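PDB 2DUL: tRNA (guanine(26)-N(2))-dimethyltransferase from Pyrococcus horikoshii, which probably transfers two methyl groups from S-adenosyl-L-methionine to the N2 atom of guanine 26 in a number of tRNAs. Local coordinates for residues Arg61-Ala66 against Met92-Gly97; Glu73-Asp78 against Arg130-Ile135; Arg123-Arg128 against Leu151-Arg156. All coordinates share one frame; numbering follows the deposited sequence.

How the interactions relate
The three contacts sample successive parts of the class I methyltransferase domain, whose parallel central strands carry helices on both faces. Interactions 1 and 2 interleave along the chain, as do 2 and 3, whereas 1 closes before 3 opens. Strand 73-78 relates them: Val-74 and Leu-76 turn to helix 60-68, Trp-75 and Asn-77 to helix 121-127 on the other face. Interactions 1 and 2 have centres about 14 Å apart, interactions 2 and 3 about 9 Å, interactions 1 and 3 about 23 Å. Backbone hydrogen bonds of Arg-130 with Arg-152 and Tyr-131 with Ser-153 join interactions 2 and 3. Predicted cofactor-binding residues Arg-61, Asp-78, Asp-120 and Ala-121 belong to or adjoin these elements.

Interaction 1 of 3, residues Arg61-Ala66 against Met92-Gly97; sequences RGIRFA and MLNFDG
Ile-63, on the face of helix 60-68 that looks to the end of helix 81-94, is the first residue of 61-66 to touch, meeting Asn-94 through its CG2 methyl. That methyl lies 3.8 Å from Asn-94 ND2, and the two side chains cross at about a right angle. Since chi1 of Ile-63 (-71°) sets CG1 beside the backbone N, CG2 is the branch turned anti to that N and presented to the amide. The amide nitrogen has its polar partners outside the contact, donating to the carbonyl oxygens of Asn-90 and Lys-12, so the methyl meets a group already held by others. Ile-63 also packs on Ala-11 and Ile-13 of strand 11-15, and on Asn-90 and Val-91.

One helical turn on, Ala-66 points its CB toward Phe-95, just past the helix end. CB comes within 3.5 Å of Phe-95 CZ and 4.1 Å of Phe-95 CE2; the far end of the phenyl does the touching, and the methyl comes to the ring obliquely. Val-74 of strand 73-78 flanks the same methyl.

On the 61-66 side both meetings are made by methyl groups, against an amide and a phenyl ring, and the two segments bury only 169 Å² in all. With neither a charge pair nor a directional bond between them, helix 60-68 of this Rossmann-like domain is joined here to the end of helix 81-94 and the loop that follows it by van der Waals contact.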
loop_
_atom_site.group_PDB
_atom_site.type_symbol
_atom_site.label_atom_id
_atom_site.label_comp_id
_atom_site.label_asym_id
_atom_site.label_seq_id
_atom_site.Cartn_x
_atom_site.Cartn_y
_atom_site.Cartn_z
ATOM N N ARG A 61 5.394 5.423 14.078
ATOM C CA ARG A 61 5.036 4.129 13.498
ATOM C C ARG A 61 5.606 2.968 14.307
ATOM O O ARG A 61 4.864 2.084 14.728
ATOM C CB ARG A 61 5.511 4.042 12.042
ATOM C CG ARG A 61 4.955 2.857 11.264
ATOM C CD ARG A 61 5.413 2.890 9.809
ATOM N NE ARG A 61 4.956 4.093 9.116
ATOM C CZ ARG A 61 3.818 4.188 8.435
ATOM N NH1 ARG A 61 3.500 5.333 7.852
ATOM N NH2 ARG A 61 3.008 3.141 8.313
ATOM N N GLY A 62 6.919 2.978 14.521
ATOM C CA GLY A 62 7.558 1.919 15.285
ATOM C C GLY A 62 7.053 1.835 16.719
ATOM O O GLY A 62 6.893 0.744 17.267
ATOM N N ILE A 63 6.805 2.983 17.339
ATOM C CA ILE A 63 6.305 2.993 18.709
ATOM C C ILE A 63 4.934 2.321 18.763
ATOM O O ILE A 63 4.656 1.536 19.672
ATOM C CB ILE A 63 6.220 4.436 19.260
ATOM C CG1 ILE A 63 7.635 4.965 19.510
ATOM C CG2 ILE A 63 5.409 4.463 20.556
ATOM C CD1 ILE A 63 7.710 6.463 19.722
ATOM N N ARG A 64 4.075 2.610 17.789
ATOM C CA ARG A 64 2.757 1.981 17.779
ATOM C C ARG A 64 2.885 0.484 17.486
ATOM O O ARG A 64 2.124 -0.323 18.017
ATOM C CB ARG A 64 1.838 2.662 16.764
ATOM C CG ARG A 64 1.467 4.084 17.170
ATOM C CD ARG A 64 0.292 4.593 16.362
ATOM N NE ARG A 64 -0.892 3.761 16.553
ATOM C CZ ARG A 64 -1.970 3.810 15.777
ATOM N NH1 ARG A 64 -2.017 4.656 14.754
ATOM N NH2 ARG A 64 -2.996 3.002 16.011
ATOM N N PHE A 65 3.847 0.107 16.649
ATOM C CA PHE A 65 4.060 -1.314 16.358
ATOM C C PHE A 65 4.365 -2.023 17.678
ATOM O O PHE A 65 3.801 -3.073 17.984
ATOM C CB PHE A 65 5.255 -1.506 15.420
ATOM C CG PHE A 65 4.984 -1.144 13.984
ATOM C CD1 PHE A 65 6.032 -1.103 13.065
ATOM C CD2 PHE A 65 3.695 -0.854 13.542
ATOM C CE1 PHE A 65 5.802 -0.780 11.729
ATOM C CE2 PHE A 65 3.455 -0.530 12.209
ATOM C CZ PHE A 65 4.511 -0.492 11.301
ATOM N N ALA A 66 5.268 -1.431 18.453
ATOM C CA ALA A 66 5.676 -1.995 19.735
ATOM C C ALA A 66 4.543 -2.022 20.765
ATOM O O ALA A 66 4.368 -3.013 21.480
ATOM C CB ALA A 66 6.870 -1.214 20.289
ATOM N N MET A 92 11.280 6.562 25.109
ATOM C CA MET A 92 11.342 6.553 26.563
ATOM C C MET A 92 10.103 7.163 27.206
ATOM O O MET A 92 9.891 7.043 28.413
ATOM C CB MET A 92 12.605 7.267 27.042
ATOM C CG MET A 92 13.869 6.503 26.681
ATOM S SD MET A 92 13.613 4.705 26.846
ATOM C CE MET A 92 13.602 4.515 28.648
ATOM N N LEU A 93 9.280 7.811 26.391
ATOM C CA LEU A 93 8.052 8.412 26.887
ATOM C C LEU A 93 6.973 7.337 26.944
ATOM O O LEU A 93 5.962 7.495 27.624
ATOM C CB LEU A 93 7.607 9.544 25.955
ATOM C CG LEU A 93 6.383 10.364 26.371
ATOM C CD1 LEU A 93 6.629 10.982 27.742
ATOM C CD2 LEU A 93 6.111 11.445 25.332
ATOM N N ASN A 94 7.209 6.232 26.243
ATOM C CA ASN A 94 6.244 5.141 26.186
ATOM C C ASN A 94 6.735 3.825 26.783
ATOM O O ASN A 94 5.957 2.886 26.947
ATOM C CB ASN A 94 5.834 4.914 24.729
ATOM C CG ASN A 94 5.092 6.096 24.148
ATOM O OD1 ASN A 94 3.889 6.238 24.344
ATOM N ND2 ASN A 94 5.812 6.965 23.447
ATOM N N PHE A 95 8.021 3.760 27.106
ATOM C CA PHE A 95 8.603 2.550 27.675
ATOM C C PHE A 95 9.542 2.893 28.826
ATOM O O PHE A 95 10.123 3.978 28.864
ATOM C CB PHE A 95 9.382 1.793 26.597
ATOM C CG PHE A 95 8.523 1.273 25.481
ATOM C CD1 PHE A 95 7.887 0.042 25.590
ATOM C CD2 PHE A 95 8.333 2.024 24.326
ATOM C CE1 PHE A 95 7.072 -0.434 24.564
ATOM C CE2 PHE A 95 7.519 1.557 23.296
ATOM C CZ PHE A 95 6.887 0.323 23.416
ATOM N N ASP A 96 9.675 1.968 29.768
ATOM C CA ASP A 96 10.569 2.159 30.903
ATOM C C ASP A 96 11.832 1.364 30.612
ATOM O O ASP A 96 11.892 0.637 29.621
ATOM C CB ASP A 96 9.923 1.652 32.197
ATOM C CG ASP A 96 8.679 2.433 32.575
ATOM O OD1 ASP A 96 8.747 3.680 32.608
ATOM O OD2 ASP A 96 7.636 1.799 32.842
ATOM N N GLY A 97 12.840 1.502 31.464
ATOM C CA GLY A 97 14.067 0.761 31.251
ATOM C C GLY A 97 15.255 1.616 30.863
ATOM O O GLY A 97 15.186 2.846 30.854
#

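Interaction 2 of 3, residues Glu73-Asp78 against Arg130-Ile135; sequences EVWLND and RYFHFI
A single carboxylate oxygen, Glu-73 OE2, is gripped by two aromatic side chains, one from each segment. Glu-73 OE2 accepts from Tyr-131 OH at 2.5 Å through its syn lone pair, on the side of the other oxygen. Trp-75 NE1 reaches Glu-73 OE2 at 2.6 Å on the anti side, with an N-H...O angle of 171° and the oxygen in the indole plane. Glu-73 can supply this acceptor because CG stands anti to the backbone N (chi1 -170°) and the chain runs extended beyond it. Two donors on one oxygen would probably favour the ionised carboxylate.

The segments are not adjacent strands: strand 50-53 runs between 73-78 and 132-137 in the parallel part of the Rossmann-like sheet, which explains why the nearest CA atoms, of Glu-73 and Phe-132, are 9.4 Å apart. The side chains bridge that distance on one face of the sheet, above Ile-50 and Leu-52, forming an aromatic cluster.

Within it, Phe-132 makes a T-shaped contact, its edge directed at the face of the Trp-75 pyrrole ring with planes at 87°; Phe-132 CE2 lies 3.6 Å from Trp-75 CD1. Tyr-131 CE1 comes obliquely to Trp-75 NE1 at 3.8 Å. A leucine in place of Trp-75 would remove the indole N-H and its flat face, and is likely to leave Glu-73 OE2 with Tyr-131 as its one donor here and the Phe-132 edge without its ring partner. Leu-124 of helix 121-127 also packs on Trp-75.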
loop_
_atom_site.group_PDB
_atom_site.type_symbol
_atom_site.label_atom_id
_atom_site.label_comp_id
_atom_site.label_asym_id
_atom_site.label_seq_id
_atom_site.Cartn_x
_atom_site.Cartn_y
_atom_site.Cartn_z
ATOM N N GLU A 73 10.576 -7.443 18.297
ATOM C CA GLU A 73 11.759 -6.618 18.105
ATOM C C GLU A 73 11.396 -5.563 17.071
ATOM O O GLU A 73 11.053 -5.890 15.931
ATOM C CB GLU A 73 12.927 -7.470 17.599
ATOM C CG GLU A 73 14.264 -6.745 17.593
ATOM C CD GLU A 73 15.414 -7.636 17.150
ATOM O OE1 GLU A 73 15.705 -8.642 17.839
ATOM O OE2 GLU A 73 16.028 -7.332 16.110
ATOM N N VAL A 74 11.459 -4.299 17.476
ATOM C CA VAL A 74 11.100 -3.200 16.589
ATOM C C VAL A 74 12.263 -2.254 16.352
ATOM O O VAL A 74 12.844 -1.723 17.299
ATOM C CB VAL A 74 9.918 -2.384 17.170
ATOM C CG1 VAL A 74 9.475 -1.316 16.169
ATOM C CG2 VAL A 74 8.762 -3.319 17.522
ATOM N N TRP A 75 12.600 -2.052 15.082
ATOM C CA TRP A 75 13.680 -1.151 14.713
ATOM C C TRP A 75 13.105 0.153 14.164
ATOM O O TRP A 75 12.181 0.148 13.347
ATOM C CB TRP A 75 14.583 -1.790 13.652
ATOM C CG TRP A 75 15.402 -2.938 14.158
ATOM C CD1 TRP A 75 14.940 -4.084 14.734
ATOM C CD2 TRP A 75 16.829 -3.062 14.103
ATOM N NE1 TRP A 75 15.988 -4.915 15.040
ATOM C CE2 TRP A 75 17.159 -4.314 14.663
ATOM C CE3 TRP A 75 17.859 -2.237 13.633
ATOM C CZ2 TRP A 75 18.481 -4.766 14.767
ATOM C CZ3 TRP A 75 19.176 -2.684 13.736
ATOM C CH2 TRP A 75 19.473 -3.941 14.300
ATOM N N LEU A 76 13.653 1.265 14.634
ATOM C CA LEU A 76 13.240 2.587 14.188
ATOM C C LEU A 76 14.482 3.221 13.583
ATOM O O LEU A 76 15.544 3.218 14.204
ATOM C CB LEU A 76 12.760 3.435 15.365
ATOM C CG LEU A 76 11.506 3.001 16.127
ATOM C CD1 LEU A 76 11.845 1.857 17.062
ATOM C CD2 LEU A 76 10.975 4.183 16.929
ATOM N N ASN A 77 14.361 3.767 12.382
ATOM C CA ASN A 77 15.517 4.370 11.737
ATOM C C ASN A 77 15.228 5.698 11.051
ATOM O O ASN A 77 14.141 5.915 10.530
ATOM C CB ASN A 77 16.089 3.409 10.692
ATOM C CG ASN A 77 17.269 4.004 9.936
ATOM O OD1 ASN A 77 18.394 4.038 10.438
ATOM N ND2 ASN A 77 17.010 4.490 8.724
ATOM N N ASP A 78 16.222 6.581 11.060
ATOM C CA ASP A 78 16.124 7.870 10.381
ATOM C C ASP A 78 17.527 8.436 10.199
ATOM O O ASP A 78 18.374 8.334 11.089
ATOM C CB ASP A 78 15.263 8.864 11.161
ATOM C CG ASP A 78 14.697 9.959 10.265
ATOM O OD1 ASP A 78 13.496 9.893 9.928
ATOM O OD2 ASP A 78 15.459 10.873 9.879
ATOM N N ARG A 130 18.284 -10.306 4.928
ATOM C CA ARG A 130 17.331 -11.379 5.229
ATOM C C ARG A 130 17.106 -11.458 6.736
ATOM O O ARG A 130 17.285 -12.512 7.350
ATOM C CB ARG A 130 17.880 -12.718 4.720
ATOM C CG ARG A 130 18.140 -12.746 3.220
ATOM C CD ARG A 130 16.850 -12.522 2.445
ATOM N NE ARG A 130 17.103 -12.343 1.020
ATOM C CZ ARG A 130 16.257 -11.747 0.190
ATOM N NH1 ARG A 130 16.569 -11.625 -1.094
ATOM N NH2 ARG A 130 15.102 -11.269 0.647
ATOM N N TYR A 131 16.684 -10.341 7.319
ATOM C CA TYR A 131 16.503 -10.259 8.761
ATOM C C TYR A 131 15.103 -9.943 9.276
ATOM O O TYR A 131 14.672 -10.505 10.281
ATOM C CB TYR A 131 17.491 -9.221 9.300
ATOM C CG TYR A 131 17.539 -9.103 10.805
ATOM C CD1 TYR A 131 16.892 -8.054 11.468
ATOM C CD2 TYR A 131 18.243 -10.031 11.570
ATOM C CE1 TYR A 131 16.952 -7.938 12.860
ATOM C CE2 TYR A 131 18.311 -9.925 12.955
ATOM C CZ TYR A 131 17.664 -8.876 13.595
ATOM O OH TYR A 131 17.730 -8.768 14.963
ATOM N N PHE A 132 14.394 -9.044 8.600
ATOM C CA PHE A 132 13.066 -8.650 9.056
ATOM C C PHE A 132 11.883 -9.445 8.524
ATOM O O PHE A 132 11.836 -9.798 7.348
ATOM C CB PHE A 132 12.822 -7.165 8.748
ATOM C CG PHE A 132 13.824 -6.242 9.376
ATOM C CD1 PHE A 132 14.915 -5.779 8.648
ATOM C CD2 PHE A 132 13.693 -5.865 10.709
ATOM C CE1 PHE A 132 15.869 -4.951 9.240
ATOM C CE2 PHE A 132 14.640 -5.039 11.314
ATOM C CZ PHE A 132 15.731 -4.581 10.578
ATOM N N HIS A 133 10.919 -9.706 9.405
ATOM C CA HIS A 133 9.700 -10.413 9.034
ATOM C C HIS A 133 8.773 -9.404 8.358
ATOM O O HIS A 133 7.895 -9.768 7.582
ATOM C CB HIS A 133 9.018 -10.993 10.278
ATOM C CG HIS A 133 9.796 -12.087 10.937
ATOM N ND1 HIS A 133 10.028 -13.304 10.329
ATOM C CD2 HIS A 133 10.416 -12.143 12.139
ATOM C CE1 HIS A 133 10.757 -14.061 11.128
ATOM N NE2 HIS A 133 11.007 -13.381 12.233
ATOM N N PHE A 134 8.970 -8.128 8.672
ATOM C CA PHE A 134 8.159 -7.072 8.077
ATOM C C PHE A 134 8.937 -5.770 8.024
ATOM O O PHE A 134 9.597 -5.387 8.988
ATOM C CB PHE A 134 6.863 -6.847 8.871
ATOM C CG PHE A 134 6.072 -5.632 8.422
ATOM C CD1 PHE A 134 5.531 -5.561 7.139
ATOM C CD2 PHE A 134 5.889 -4.550 9.279
ATOM C CE1 PHE A 134 4.819 -4.424 6.715
ATOM C CE2 PHE A 134 5.178 -3.410 8.865
ATOM C CZ PHE A 134 4.644 -3.349 7.581
ATOM N N ILE A 135 8.869 -5.106 6.877
ATOM C CA ILE A 135 9.529 -3.820 6.696
ATOM C C ILE A 135 8.467 -2.870 6.166
ATOM O O ILE A 135 7.739 -3.210 5.235
ATOM C CB ILE A 135 10.693 -3.890 5.667
ATOM C CG1 ILE A 135 11.847 -4.728 6.222
ATOM C CG2 ILE A 135 11.185 -2.474 5.342
ATOM C CD1 ILE A 135 13.035 -4.856 5.263
#

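Interaction 3 of 3, residues Arg123-Arg128 against Leu151-Arg156; sequences RLMAER and LRSAKR
Ser-153 turns its CB toward the end of helix 121-127, and its hydroxyl completes the contact, which is built round this one small group. With OG anti to the backbone N (chi1 -174°), the hydroxyl swings out to the carbonyl of Arg-128, the first residue to leave helical geometry. Ser-153 OG donates to Arg-128 O at 2.8 Å; the C=O...OG angle is 147°, and the donor is tilted from the carbonyl plane. The same carbonyl oxygen lies 3.3 Å from Ser-153 CA in a CA-H...O contact with an angle of 128° at H, a bent and lesser addition to the hydroxyl bond.

Met-125 meets the serine with the root of its side chain rather than the sulfur end: Met-125 CB is 3.6 Å from Ser-153 CB, and Met-125 CG is 3.9 Å from Ser-153 OG. Beyond CG the chain leads away, and the methionine packs on Phe-146, Thr-149 and Ala-150 of helix 144-153. Arg-128 CB likewise passes 4.0 Å from Ser-153 OG, but the chain, bent at chi2 and chi3, carries the guanidinium off to a cation-pi contact with Tyr-131.

Such closeness, 5.2 Å between the CA atoms of Met-125 and Ser-153, suits a small residue at the C-terminal end of helix 144-153. The backbone of Ser-153 also pairs with Tyr-131 and Phe-132, tying that helix end to strand 132-137, which lies between the two helices along the chain of the Rossmann-like domain; Ala-121, predicted to bind S-adenosyl-L-methionine, begins the first of them. Chemically, a backbone oxygen at the end of helix 121-127 gains a buried hydroxyl donor, and the serine spends its polarity there while its CB packs on methionine carbon. A hydrogen bond and apolar packing thus join the two helix ends through one side chain.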
loop_
_atom_site.group_PDB
_atom_site.type_symbol
_atom_site.label_atom_id
_atom_site.label_comp_id
_atom_site.label_asym_id
_atom_site.label_seq_id
_atom_site.Cartn_x
_atom_site.Cartn_y
_atom_site.Cartn_z
ATOM N N ARG A 123 21.554 1.884 4.144
ATOM C CA ARG A 123 22.718 1.350 4.840
ATOM C C ARG A 123 22.269 0.385 5.931
ATOM O O ARG A 123 22.833 -0.702 6.078
ATOM C CB ARG A 123 23.557 2.484 5.436
ATOM C CG ARG A 123 24.870 2.020 6.058
ATOM C CD ARG A 123 25.794 3.205 6.305
ATOM N NE ARG A 123 27.039 2.829 6.974
ATOM C CZ ARG A 123 27.141 2.542 8.269
ATOM N NH1 ARG A 123 26.069 2.588 9.047
ATOM N NH2 ARG A 123 28.317 2.212 8.788
ATOM N N LEU A 124 21.247 0.771 6.690
ATOM C CA LEU A 124 20.742 -0.106 7.743
ATOM C C LEU A 124 20.217 -1.428 7.166
ATOM O O LEU A 124 20.556 -2.505 7.660
ATOM C CB LEU A 124 19.627 0.582 8.542
ATOM C CG LEU A 124 18.961 -0.282 9.623
ATOM C CD1 LEU A 124 20.006 -0.818 10.599
ATOM C CD2 LEU A 124 17.927 0.545 10.353
ATOM N N MET A 125 19.398 -1.353 6.121
ATOM C CA MET A 125 18.847 -2.568 5.521
ATOM C C MET A 125 19.920 -3.455 4.887
ATOM O O MET A 125 19.789 -4.684 4.875
ATOM C CB MET A 125 17.756 -2.210 4.502
ATOM C CG MET A 125 16.517 -1.592 5.157
ATOM S SD MET A 125 15.123 -1.406 4.034
ATOM C CE MET A 125 15.729 -0.078 2.937
ATOM N N ALA A 126 20.983 -2.840 4.371
ATOM C CA ALA A 126 22.080 -3.603 3.773
ATOM C C ALA A 126 22.819 -4.365 4.872
ATOM O O ALA A 126 23.355 -5.456 4.640
ATOM C CB ALA A 126 23.042 -2.668 3.048
ATOM N N GLU A 127 22.853 -3.785 6.068
ATOM C CA GLU A 127 23.513 -4.414 7.208
ATOM C C GLU A 127 22.674 -5.576 7.756
ATOM O O GLU A 127 23.217 -6.547 8.284
ATOM C CB GLU A 127 23.752 -3.381 8.318
ATOM C CG GLU A 127 24.610 -2.197 7.879
ATOM C CD GLU A 127 24.916 -1.223 9.008
ATOM O OE1 GLU A 127 23.972 -0.765 9.688
ATOM O OE2 GLU A 127 26.109 -0.906 9.209
ATOM N N ARG A 128 21.353 -5.476 7.624
ATOM C CA ARG A 128 20.439 -6.510 8.114
ATOM C C ARG A 128 19.856 -7.318 6.949
ATOM O O ARG A 128 18.676 -7.194 6.610
ATOM C CB ARG A 128 19.298 -5.858 8.905
ATOM C CG ARG A 128 19.720 -5.065 10.142
ATOM C CD ARG A 128 20.097 -5.968 11.313
ATOM N NE ARG A 128 21.486 -6.409 11.257
ATOM C CZ ARG A 128 21.868 -7.680 11.208
ATOM N NH1 ARG A 128 20.964 -8.649 11.202
ATOM N NH2 ARG A 128 23.155 -7.984 11.167
ATOM N N LEU A 151 14.067 -5.405 -0.412
ATOM C CA LEU A 151 13.807 -6.740 -0.934
ATOM C C LEU A 151 14.900 -7.736 -0.557
ATOM O O LEU A 151 14.711 -8.946 -0.692
ATOM C CB LEU A 151 13.632 -6.690 -2.454
ATOM C CG LEU A 151 12.270 -6.165 -2.908
ATOM C CD1 LEU A 151 12.288 -5.862 -4.401
ATOM C CD2 LEU A 151 11.194 -7.206 -2.580
ATOM N N ARG A 152 16.038 -7.227 -0.088
ATOM C CA ARG A 152 17.142 -8.078 0.345
ATOM C C ARG A 152 17.187 -8.161 1.876
ATOM O O ARG A 152 17.668 -9.144 2.437
ATOM C CB ARG A 152 18.484 -7.544 -0.186
ATOM C CG ARG A 152 18.780 -7.915 -1.638
ATOM C CD ARG A 152 20.122 -7.366 -2.121
ATOM N NE ARG A 152 20.001 -5.992 -2.603
ATOM C CZ ARG A 152 20.473 -4.920 -1.978
ATOM N NH1 ARG A 152 21.120 -5.037 -0.826
ATOM N NH2 ARG A 152 20.275 -3.717 -2.501
ATOM N N SER A 153 16.676 -7.126 2.541
ATOM C CA SER A 153 16.655 -7.056 4.003
ATOM C C SER A 153 15.506 -7.863 4.631
ATOM O O SER A 153 15.637 -8.382 5.743
ATOM C CB SER A 153 16.552 -5.591 4.446
ATOM O OG SER A 153 16.670 -5.459 5.857
ATOM N N ALA A 154 14.377 -7.955 3.935
ATOM C CA ALA A 154 13.247 -8.731 4.442
ATOM C C ALA A 154 13.599 -10.210 4.265
ATOM O O ALA A 154 14.417 -10.542 3.414
ATOM C CB ALA A 154 11.986 -8.407 3.644
ATOM N N LYS A 155 12.999 -11.084 5.073
ATOM C CA LYS A 155 13.221 -12.534 4.948
ATOM C C LYS A 155 12.652 -12.932 3.581
ATOM O O LYS A 155 11.867 -12.184 3.001
ATOM C CB LYS A 155 12.452 -13.305 6.029
ATOM C CG LYS A 155 12.895 -13.069 7.467
ATOM C CD LYS A 155 14.204 -13.767 7.767
ATOM C CE LYS A 155 14.514 -13.732 9.256
ATOM N NZ LYS A 155 15.844 -14.321 9.550
ATOM N N ARG A 156 13.025 -14.110 3.082
ATOM C CA ARG A 156 12.545 -14.574 1.780
ATOM C C ARG A 156 11.039 -14.865 1.781
ATOM O O ARG A 156 10.418 -15.024 0.726
ATOM C CB ARG A 156 13.351 -15.806 1.336
ATOM C CG ARG A 156 14.838 -15.500 1.112
ATOM C CD ARG A 156 15.607 -16.713 0.584
ATOM N NE ARG A 156 15.115 -17.118 -0.729
ATOM C CZ ARG A 156 15.382 -16.487 -1.870
ATOM N NH1 ARG A 156 16.159 -15.409 -1.888
ATOM N NH2 ARG A 156 14.833 -16.919 -2.995
#